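Local coordinates for SnoaL-like domain protein (PDB 6P44), which is a ketosteroid isomerase that probably shifts the double bond of 3-oxo-Delta5-steroids into conjugation, and here holds a phenol ligand in its pocket, at residues S2-Y14 against M100-K112. The protein carries 1 engineered substitution. Residues are numbered along the deposited sequence; the frame is centred on the assembly and turned at random. Where two conformers were deposited one is given.
Sequences STPQDNANTVHRY and MTFNDDGRIKSMK. With DNX (3,4-dinitrophenol), chain H.
Asn7 lies flat over one face of the Phe102 ring, amide and ring planes only 9° apart, and can be followed outward from the helix. Its CB stands 3.8 Å from the centroid of the Phe102 ring, a CH-pi contact almost on the ring normal. CG lies over Phe102 CG; with chi1 at -60° it is anti to the carbonyl carbon, and ND2 overhangs the perimeter just outside the Phe102 CG-CD1 bond. At the tip, OD1 lies 3.5 Å from Phe102 CG and is gripped twice: Ser2 OG donates in the carbonyl plane, on a lone pair, at 2.7 Å, and a water donates to OD1 while bridging Thr10 OG1 and Gly106 O. These bonds help fix the amide's rotation. Ser2 N also reaches Asp104 O (3.1 Å) in the type I turn Asn103 to Gly106, tying the first modelled residue to the hairpin turn. Val11 CG2 and Thr10 CG2 approach the edge of the Phe102 ring. Further along, Met100, extended beyond CG, sets CE 3.6 Å from the centroid of the Tyr14 ring, over its face, a CH-pi contact; SD, 5.0 Å from that Tyr14 centroid, makes a more distant Met-aromatic contact. Tyr14 OH makes a very short 2.5 Å hydrogen bond to O1 of dinitrophenol and another to Tyr55, with Met111 CE alongside. Helix-on-curved-sheet packing is characteristic of the NTF2-like fold; the short Tyr14-phenol bond is consistent with the oxyanion hole of ketosteroid isomerases.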
ATOM      1  N   SER B   2      -7.217  -3.486 -18.325  1.00 20.20           N
ATOM      2  CA  SER B   2      -5.780  -3.374 -18.553  1.00 18.15           C
ATOM      3  C   SER B   2      -5.070  -4.490 -17.813  1.00 17.34           C
ATOM      4  O   SER B   2      -5.623  -5.048 -16.873  1.00 19.72           O
ATOM      5  CB  SER B   2      -5.267  -2.027 -18.059  1.00 18.97           C
ATOM      6  OG  SER B   2      -5.552  -1.864 -16.690  1.00 19.16           O
ATOM      7  N   THR B   3      -3.852  -4.794 -18.213  1.00 15.87           N
ATOM      8  CA  THR B   3      -3.087  -5.840 -17.559  1.00 14.90           C
ATOM      9  C   THR B   3      -2.183  -5.266 -16.481  1.00 13.68           C
ATOM     10  O   THR B   3      -1.891  -4.066 -16.461  1.00 13.70           O
ATOM     11  CB  THR B   3      -2.212  -6.548 -18.577  1.00 16.47           C
ATOM     12  OG1 THR B   3      -1.227  -5.631 -19.055  1.00 16.59           O
ATOM     13  CG2 THR B   3      -3.026  -7.066 -19.751  1.00 18.31           C
ATOM     14  N   PRO B   4      -1.682  -6.116 -15.588  1.00 13.37           N
ATOM     15  CA  PRO B   4      -0.667  -5.646 -14.637  1.00 12.19           C
ATOM     16  C   PRO B   4       0.530  -4.983 -15.313  1.00 12.03           C
ATOM     17  O   PRO B   4       1.014  -3.940 -14.833  1.00 12.60           O
ATOM     18  CB  PRO B   4      -0.326  -6.922 -13.855  1.00 12.65           C
ATOM     19  CG  PRO B   4      -1.576  -7.730 -13.904  1.00 13.16           C
ATOM     20  CD  PRO B   4      -2.132  -7.481 -15.274  1.00 13.91           C
ATOM     21  N   GLN B   5       1.001  -5.532 -16.441  1.00 13.83           N
ATOM     22  CA  GLN B   5       2.095  -4.878 -17.156  1.00 14.94           C
ATOM     23  C   GLN B   5       1.706  -3.473 -17.601  1.00 14.34           C
ATOM     24  O   GLN B   5       2.495  -2.529 -17.458  1.00 14.42           O
ATOM     25  CB  GLN B   5       2.524  -5.717 -18.364  1.00 16.97           C
ATOM     26  CG  GLN B   5       3.614  -5.048 -19.173  1.00 19.91           C
ATOM     27  CD  GLN B   5       3.944  -5.798 -20.423  1.00 23.23           C
ATOM     28  OE1 GLN B   5       3.229  -6.710 -20.837  1.00 25.76           O
ATOM     29  NE2 GLN B   5       5.032  -5.406 -21.052  1.00 24.02           N
ATOM     30  N   ASP B   6       0.500  -3.316 -18.165  1.00 13.83           N
ATOM     31  CA  ASP B   6       0.024  -1.991 -18.552  1.00 15.22           C
ATOM     32  C   ASP B   6       0.043  -1.059 -17.349  1.00 13.38           C
ATOM     33  O   ASP B   6       0.440   0.110 -17.454  1.00 14.27           O
ATOM     34  CB  ASP B   6      -1.437  -2.045 -19.039  1.00 16.76           C
ATOM     35  CG  ASP B   6      -1.625  -2.712 -20.388  1.00 19.27           C
ATOM     36  OD1 ASP B   6      -0.740  -2.611 -21.264  1.00 20.31           O
ATOM     37  OD2 ASP B   6      -2.724  -3.291 -20.587  1.00 21.09           O
ATOM     38  N   ASN B   7      -0.415  -1.554 -16.203  1.00 12.87           N
ATOM     39  CA  ASN B   7      -0.531  -0.698 -15.031  1.00 11.96           C
ATOM     40  C   ASN B   7       0.839  -0.306 -14.498  1.00 12.35           C
ATOM     41  O   ASN B   7       1.036   0.833 -14.057  1.00 12.15           O
ATOM     42  CB  ASN B   7      -1.375  -1.377 -13.971  1.00 11.95           C
ATOM     43  CG  ASN B   7      -2.771  -1.672 -14.448  1.00 11.99           C
ATOM     44  OD1 ASN B   7      -3.286  -1.044 -15.385  1.00 12.53           O
ATOM     45  ND2 ASN B   7      -3.412  -2.602 -13.776  1.00 12.72           N
ATOM     46  N   ALA B   8       1.800  -1.231 -14.535  1.00 11.94           N
ATOM     47  CA  ALA B   8       3.167  -0.892 -14.179  1.00 12.36           C
ATOM     48  C   ALA B   8       3.709   0.181 -15.108  1.00 12.36           C
ATOM     49  O   ALA B   8       4.360   1.140 -14.664  1.00 13.79           O
ATOM     50  CB  ALA B   8       4.033  -2.146 -14.217  1.00 13.20           C
ATOM     51  N   ASN B   9       3.455   0.036 -16.399  1.00 13.49           N
ATOM     52  CA  ASN B   9       3.875   1.053 -17.351  1.00 14.79           C
ATOM     53  C   ASN B   9       3.265   2.402 -17.004  1.00 14.54           C
ATOM     54  O   ASN B   9       3.927   3.439 -17.113  1.00 16.01           O
ATOM     55  CB  ASN B   9       3.452   0.660 -18.765  1.00 15.70           C
ATOM     56  CG  ASN B   9       4.270  -0.496 -19.333  1.00 16.99           C
ATOM     57  OD1 ASN B   9       5.338  -0.844 -18.823  1.00 18.03           O
ATOM     58  ND2 ASN B   9       3.765  -1.098 -20.400  1.00 17.74           N
ATOM     59  N   THR B  10       1.988   2.411 -16.632  1.00 13.99           N
ATOM     60  CA  THR B  10       1.346   3.673 -16.289  1.00 14.24           C
ATOM     61  C   THR B  10       1.980   4.305 -15.059  1.00 13.42           C
ATOM     62  O   THR B  10       2.162   5.526 -15.019  1.00 14.30           O
ATOM     63  CB  THR B  10      -0.153   3.452 -16.112  1.00 13.59           C
ATOM     64  OG1 THR B  10      -0.679   2.954 -17.356  1.00 14.65           O
ATOM     65  CG2 THR B  10      -0.871   4.745 -15.686  1.00 14.01           C
ATOM     66  N   VAL B  11       2.325   3.494 -14.055  1.00 12.25           N
ATOM     67  CA  VAL B  11       3.043   4.026 -12.901  1.00 12.82           C
ATOM     68  C   VAL B  11       4.348   4.677 -13.334  1.00 14.12           C
ATOM     69  O   VAL B  11       4.708   5.754 -12.849  1.00 14.18           O
ATOM     70  CB  VAL B  11       3.260   2.951 -11.820  1.00 11.69           C
ATOM     71  CG1 VAL B  11       4.203   3.470 -10.749  1.00 13.03           C
ATOM     72  CG2 VAL B  11       1.920   2.547 -11.201  1.00 11.92           C
ATOM     73  N   HIS B  12       5.092   4.033 -14.231  1.00 16.15           N
ATOM     74  CA  HIS B  12       6.340   4.645 -14.676  1.00 17.80           C
ATOM     75  C   HIS B  12       6.094   5.971 -15.393  1.00 19.09           C
ATOM     76  O   HIS B  12       6.876   6.915 -15.234  1.00 21.10           O
ATOM     77  CB  HIS B  12       7.139   3.671 -15.530  1.00 21.75           C
ATOM     78  CG  HIS B  12       7.895   2.670 -14.725  1.00 23.68           C
ATOM     79  ND1 HIS B  12       9.207   2.851 -14.350  1.00 25.88           N
ATOM     80  CD2 HIS B  12       7.525   1.467 -14.225  1.00 25.22           C
ATOM     81  CE1 HIS B  12       9.612   1.805 -13.653  1.00 26.47           C
ATOM     82  NE2 HIS B  12       8.610   0.951 -13.560  1.00 26.26           N
ATOM     83  N   ARG B  13       5.005   6.095 -16.138  0.51 18.14           N
ATOM     84  CA  ARG B  13       4.776   7.383 -16.776  0.51 17.81           C
ATOM     85  C   ARG B  13       4.320   8.428 -15.769  0.51 16.42           C
ATOM     86  O   ARG B  13       4.656   9.611 -15.913  0.51 17.46           O
ATOM     87  CB  ARG B  13       3.796   7.238 -17.919  0.51 17.40           C
ATOM     88  CG  ARG B  13       4.382   6.425 -19.034  0.51 17.08           C
ATOM     89  CD  ARG B  13       3.593   6.617 -20.286  0.51 16.05           C
ATOM     90  NE  ARG B  13       2.164   6.423 -20.059  0.51 15.37           N
ATOM     91  CZ  ARG B  13       1.584   5.242 -19.886  0.51 15.01           C
ATOM     92  NH1 ARG B  13       2.308   4.134 -19.906  0.51 14.98           N
ATOM     93  NH2 ARG B  13       0.275   5.168 -19.681  0.51 16.10           N
ATOM     94  N   TYR B  14       3.580   8.015 -14.738  1.00 15.53           N
ATOM     95  CA  TYR B  14       3.264   8.927 -13.650  1.00 15.03           C
ATOM     96  C   TYR B  14       4.542   9.485 -13.044  1.00 15.18           C
ATOM     97  O   TYR B  14       4.684  10.699 -12.866  1.00 15.00           O
ATOM     98  CB  TYR B  14       2.441   8.168 -12.601  1.00 14.59           C
ATOM     99  CG  TYR B  14       2.211   8.941 -11.337  1.00 13.82           C
ATOM    100  CD1 TYR B  14       1.306   9.977 -11.306  1.00 14.02           C
ATOM    101  CD2 TYR B  14       2.903   8.643 -10.174  1.00 13.19           C
ATOM    102  CE1 TYR B  14       1.091  10.705 -10.164  1.00 14.50           C
ATOM    103  CE2 TYR B  14       2.689   9.370  -9.011  1.00 12.88           C
ATOM    104  CZ  TYR B  14       1.769  10.397  -9.011  1.00 13.24           C
ATOM    105  OH  TYR B  14       1.529  11.150  -7.878  1.00 14.14           O
ATOM    106  N   MET B 100      -1.825   2.392  -6.249  1.00 10.29           N
ATOM    107  CA  MET B 100      -2.768   2.829  -7.262  1.00 10.14           C
ATOM    108  C   MET B 100      -3.641   1.660  -7.701  1.00 10.47           C
ATOM    109  O   MET B 100      -3.204   0.509  -7.716  1.00 11.46           O
ATOM    110  CB  MET B 100      -2.041   3.400  -8.477  1.00 10.93           C
ATOM    111  CG  MET B 100      -1.453   4.768  -8.215  1.00 11.16           C
ATOM    112  SD  MET B 100      -0.559   5.362  -9.675  1.00 12.49           S
ATOM    113  CE  MET B 100      -0.255   7.061  -9.189  1.00 12.80           C
ATOM    114  N   THR B 101      -4.888   1.961  -8.042  1.00 11.09           N
ATOM    115  CA  THR B 101      -5.774   0.995  -8.667  1.00 11.71           C
ATOM    116  C   THR B 101      -6.242   1.566  -9.991  1.00 11.43           C
ATOM    117  O   THR B 101      -6.211   2.779 -10.206  1.00 11.94           O
ATOM    118  CB  THR B 101      -6.976   0.632  -7.783  1.00 13.21           C
ATOM    119  OG1 THR B 101      -7.898   1.723  -7.743  1.00 13.37           O
ATOM    120  CG2 THR B 101      -6.536   0.268  -6.367  1.00 13.82           C
ATOM    121  N   PHE B 102      -6.644   0.668 -10.888  1.00 11.75           N
ATOM    122  CA  PHE B 102      -6.845   1.008 -12.291  1.00 12.85           C
ATOM    123  C   PHE B 102      -8.202   0.525 -12.775  1.00 14.54           C
ATOM    124  O   PHE B 102      -8.667  -0.547 -12.382  1.00 14.76           O
ATOM    125  CB  PHE B 102      -5.708   0.370 -13.126  1.00 12.79           C
ATOM    126  CG  PHE B 102      -4.376   0.925 -12.765  1.00 12.07           C
ATOM    127  CD1 PHE B 102      -3.708   0.454 -11.642  1.00 12.38           C
ATOM    128  CD2 PHE B 102      -3.832   1.986 -13.478  1.00 12.00           C
ATOM    129  CE1 PHE B 102      -2.515   1.000 -11.257  1.00 12.70           C
ATOM    130  CE2 PHE B 102      -2.620   2.530 -13.110  1.00 12.83           C
ATOM    131  CZ  PHE B 102      -1.978   2.064 -11.976  1.00 12.18           C
ATOM    132  N   ASN B 103      -8.818   1.339 -13.633  0.62 14.43           N
ATOM    133  CA  ASN B 103     -10.080   1.017 -14.274  0.62 16.24           C
ATOM    134  C   ASN B 103      -9.859   0.047 -15.431  0.62 17.54           C
ATOM    135  O   ASN B 103      -8.730  -0.335 -15.760  0.62 17.40           O
ATOM    136  CB  ASN B 103     -10.760   2.291 -14.772  0.62 17.33           C
ATOM    137  CG  ASN B 103     -11.424   3.046 -13.670  0.62 18.59           C
ATOM    138  OD1 ASN B 103     -11.847   2.458 -12.678  0.62 19.20           O
ATOM    139  ND2 ASN B 103     -11.522   4.353 -13.825  0.62 19.27           N
ATOM    140  N   ASP B 104     -10.961  -0.353 -16.064  0.62 19.34           N
ATOM    141  CA  ASP B 104     -10.863  -1.289 -17.177  0.62 21.71           C
ATOM    142  C   ASP B 104     -10.070  -0.707 -18.341  0.62 21.18           C
ATOM    143  O   ASP B 104      -9.415  -1.458 -19.078  0.62 22.43           O
ATOM    144  CB  ASP B 104     -12.261  -1.695 -17.647  0.62 24.75           C
ATOM    145  CG  ASP B 104     -12.978  -2.585 -16.649  0.62 28.08           C
ATOM    146  OD1 ASP B 104     -12.307  -3.158 -15.763  0.62 30.21           O
ATOM    147  OD2 ASP B 104     -14.213  -2.730 -16.769  0.62 29.35           O
ATOM    148  N   ASP B 105     -10.127   0.612 -18.537  0.62 19.68           N
ATOM    149  CA  ASP B 105      -9.419   1.278 -19.625  0.62 18.75           C
ATOM    150  C   ASP B 105      -7.986   1.654 -19.262  0.62 18.56           C
ATOM    151  O   ASP B 105      -7.316   2.347 -20.039  0.62 18.50           O
ATOM    152  CB  ASP B 105     -10.181   2.527 -20.087  0.62 18.66           C
ATOM    153  CG  ASP B 105     -10.127   3.673 -19.082  0.62 19.88           C
ATOM    154  OD1 ASP B 105      -9.528   3.524 -17.992  0.62 19.78           O
ATOM    155  OD2 ASP B 105     -10.702   4.741 -19.393  0.62 21.72           O
ATOM    156  N   GLY B 106      -7.508   1.236 -18.099  1.00 17.52           N
ATOM    157  CA  GLY B 106      -6.131   1.458 -17.737  1.00 16.53           C
ATOM    158  C   GLY B 106      -5.851   2.786 -17.080  1.00 15.36           C
ATOM    159  O   GLY B 106      -4.713   3.022 -16.672  1.00 15.76           O
ATOM    160  N   ARG B 107      -6.832   3.669 -16.963  0.62 15.82           N
ATOM    161  CA  ARG B 107      -6.573   4.922 -16.271  0.62 15.86           C
ATOM    162  C   ARG B 107      -6.693   4.725 -14.761  0.62 14.65           C
ATOM    163  O   ARG B 107      -7.358   3.802 -14.278  0.62 13.92           O
ATOM    164  CB  ARG B 107      -7.470   6.040 -16.806  0.62 17.16           C
ATOM    165  CG  ARG B 107      -7.074   6.437 -18.241  0.62 18.69           C
ATOM    166  CD  ARG B 107      -7.809   7.671 -18.742  0.62 19.50           C
ATOM    167  NE  ARG B 107      -9.191   7.373 -19.101  0.62 20.28           N
ATOM    168  CZ  ARG B 107     -10.060   8.281 -19.538  0.62 20.84           C
ATOM    169  NH1 ARG B 107      -9.692   9.546 -19.687  0.62 21.13           N
ATOM    170  NH2 ARG B 107     -11.301   7.924 -19.833  0.62 22.12           N
ATOM    171  N   ILE B 108      -5.980   5.570 -14.021  1.00 13.27           N
ATOM    172  CA  ILE B 108      -5.876   5.443 -12.568  1.00 12.57           C
ATOM    173  C   ILE B 108      -7.223   5.765 -11.939  1.00 12.79           C
ATOM    174  O   ILE B 108      -7.744   6.870 -12.106  1.00 13.52           O
ATOM    175  CB  ILE B 108      -4.784   6.353 -11.989  1.00 12.47           C
ATOM    176  CG1 ILE B 108      -3.430   6.110 -12.656  1.00 13.54           C
ATOM    177  CG2 ILE B 108      -4.691   6.127 -10.484  1.00 12.65           C
ATOM    178  CD1 ILE B 108      -2.443   7.241 -12.379  1.00 14.01           C
ATOM    179  N   LYS B 109      -7.792   4.794 -11.224  0.74 12.48           N
ATOM    180  CA  LYS B 109      -9.038   4.989 -10.480  0.74 13.31           C
ATOM    181  C   LYS B 109      -8.792   5.609  -9.105  0.74 12.96           C
ATOM    182  O   LYS B 109      -9.566   6.464  -8.660  0.74 13.68           O
ATOM    183  CB  LYS B 109      -9.738   3.632 -10.324  0.74 15.94           C
ATOM    184  CG  LYS B 109     -10.995   3.624  -9.446  0.74 20.19           C
ATOM    185  CD  LYS B 109     -11.512   2.189  -9.274  0.74 23.62           C
ATOM    186  CE  LYS B 109     -12.784   2.135  -8.435  0.74 27.23           C
ATOM    187  NZ  LYS B 109     -13.429   0.784  -8.448  0.74 29.61           N
ATOM    188  N   SER B 110      -7.738   5.183  -8.414  1.00 12.73           N
ATOM    189  CA  SER B 110      -7.437   5.705  -7.093  1.00 12.84           C
ATOM    190  C   SER B 110      -5.934   5.714  -6.873  1.00 11.82           C
ATOM    191  O   SER B 110      -5.209   4.853  -7.373  1.00 12.17           O
ATOM    192  CB  SER B 110      -8.125   4.890  -5.990  1.00 13.08           C
ATOM    193  OG  SER B 110      -7.575   3.601  -5.841  1.00 14.53           O
ATOM    194  N   MET B 111      -5.480   6.691  -6.091  1.00 11.29           N
ATOM    195  CA  MET B 111      -4.110   6.713  -5.596  1.00 11.51           C
ATOM    196  C   MET B 111      -4.141   7.029  -4.108  1.00 10.34           C
ATOM    197  O   MET B 111      -4.929   7.870  -3.653  1.00 11.39           O
ATOM    198  CB  MET B 111      -3.271   7.761  -6.332  1.00 12.02           C
ATOM    199  CG  MET B 111      -1.811   7.810  -5.911  1.00 12.57           C
ATOM    200  SD  MET B 111      -1.517   8.884  -4.469  1.00 12.16           S
ATOM    201  CE  MET B 111      -1.046  10.384  -5.311  1.00 13.71           C
ATOM    202  N   LYS B 112      -3.293   6.332  -3.359  1.00 10.83           N
ATOM    203  CA  LYS B 112      -3.076   6.567  -1.939  1.00 10.22           C
ATOM    204  C   LYS B 112      -1.571   6.601  -1.710  1.00 10.49           C
ATOM    205  O   LYS B 112      -0.848   5.746  -2.225  1.00 11.90           O
ATOM    206  CB  LYS B 112      -3.724   5.472  -1.085  1.00 11.11           C
ATOM    207  CG  LYS B 112      -5.222   5.592  -0.990  1.00 11.76           C
ATOM    208  CD  LYS B 112      -5.825   4.545  -0.070  1.00 12.64           C
ATOM    209  CE  LYS B 112      -7.299   4.820   0.103  1.00 14.28           C
ATOM    210  NZ  LYS B 112      -7.953   3.820   0.985  1.00 15.48           N
TER
HETATM  211  C1  DNX H 201       3.031  11.454  -4.964  0.52 16.50           C
HETATM  212  C2  DNX H 201       3.259  12.692  -5.547  0.52 19.35           C
HETATM  213  C3  DNX H 201       3.704  13.727  -4.757  0.52 22.36           C
HETATM  214  N3  DNX H 201       3.902  15.018  -5.416  0.52 26.43           N
HETATM  215  C4  DNX H 201       3.936  13.544  -3.401  0.52 21.50           C
HETATM  216  N4  DNX H 201       4.395  14.625  -2.532  0.52 24.55           N
HETATM  217  C5  DNX H 201       3.720  12.305  -2.828  0.52 18.92           C
HETATM  218  C6  DNX H 201       3.263  11.259  -3.609  0.52 17.17           C
HETATM  219  O1  DNX H 201       2.581  10.434  -5.743  0.52 14.05           O
HETATM  220  O31 DNX H 201       2.949  15.775  -5.502  0.52 27.39           O
HETATM  221  O32 DNX H 201       5.005  15.271  -5.878  0.52 28.64           O
HETATM  222  O41 DNX H 201       3.956  14.677  -1.396  0.52 25.82           O
HETATM  223  O42 DNX H 201       5.210  15.420  -2.978  0.52 25.25           O
HETATM  224  O   HOH W   1      -7.916  -2.835 -15.353  1.00 32.09           O
HETATM  225  O   HOH W   2      -2.765   1.189 -16.976  1.00 15.58           O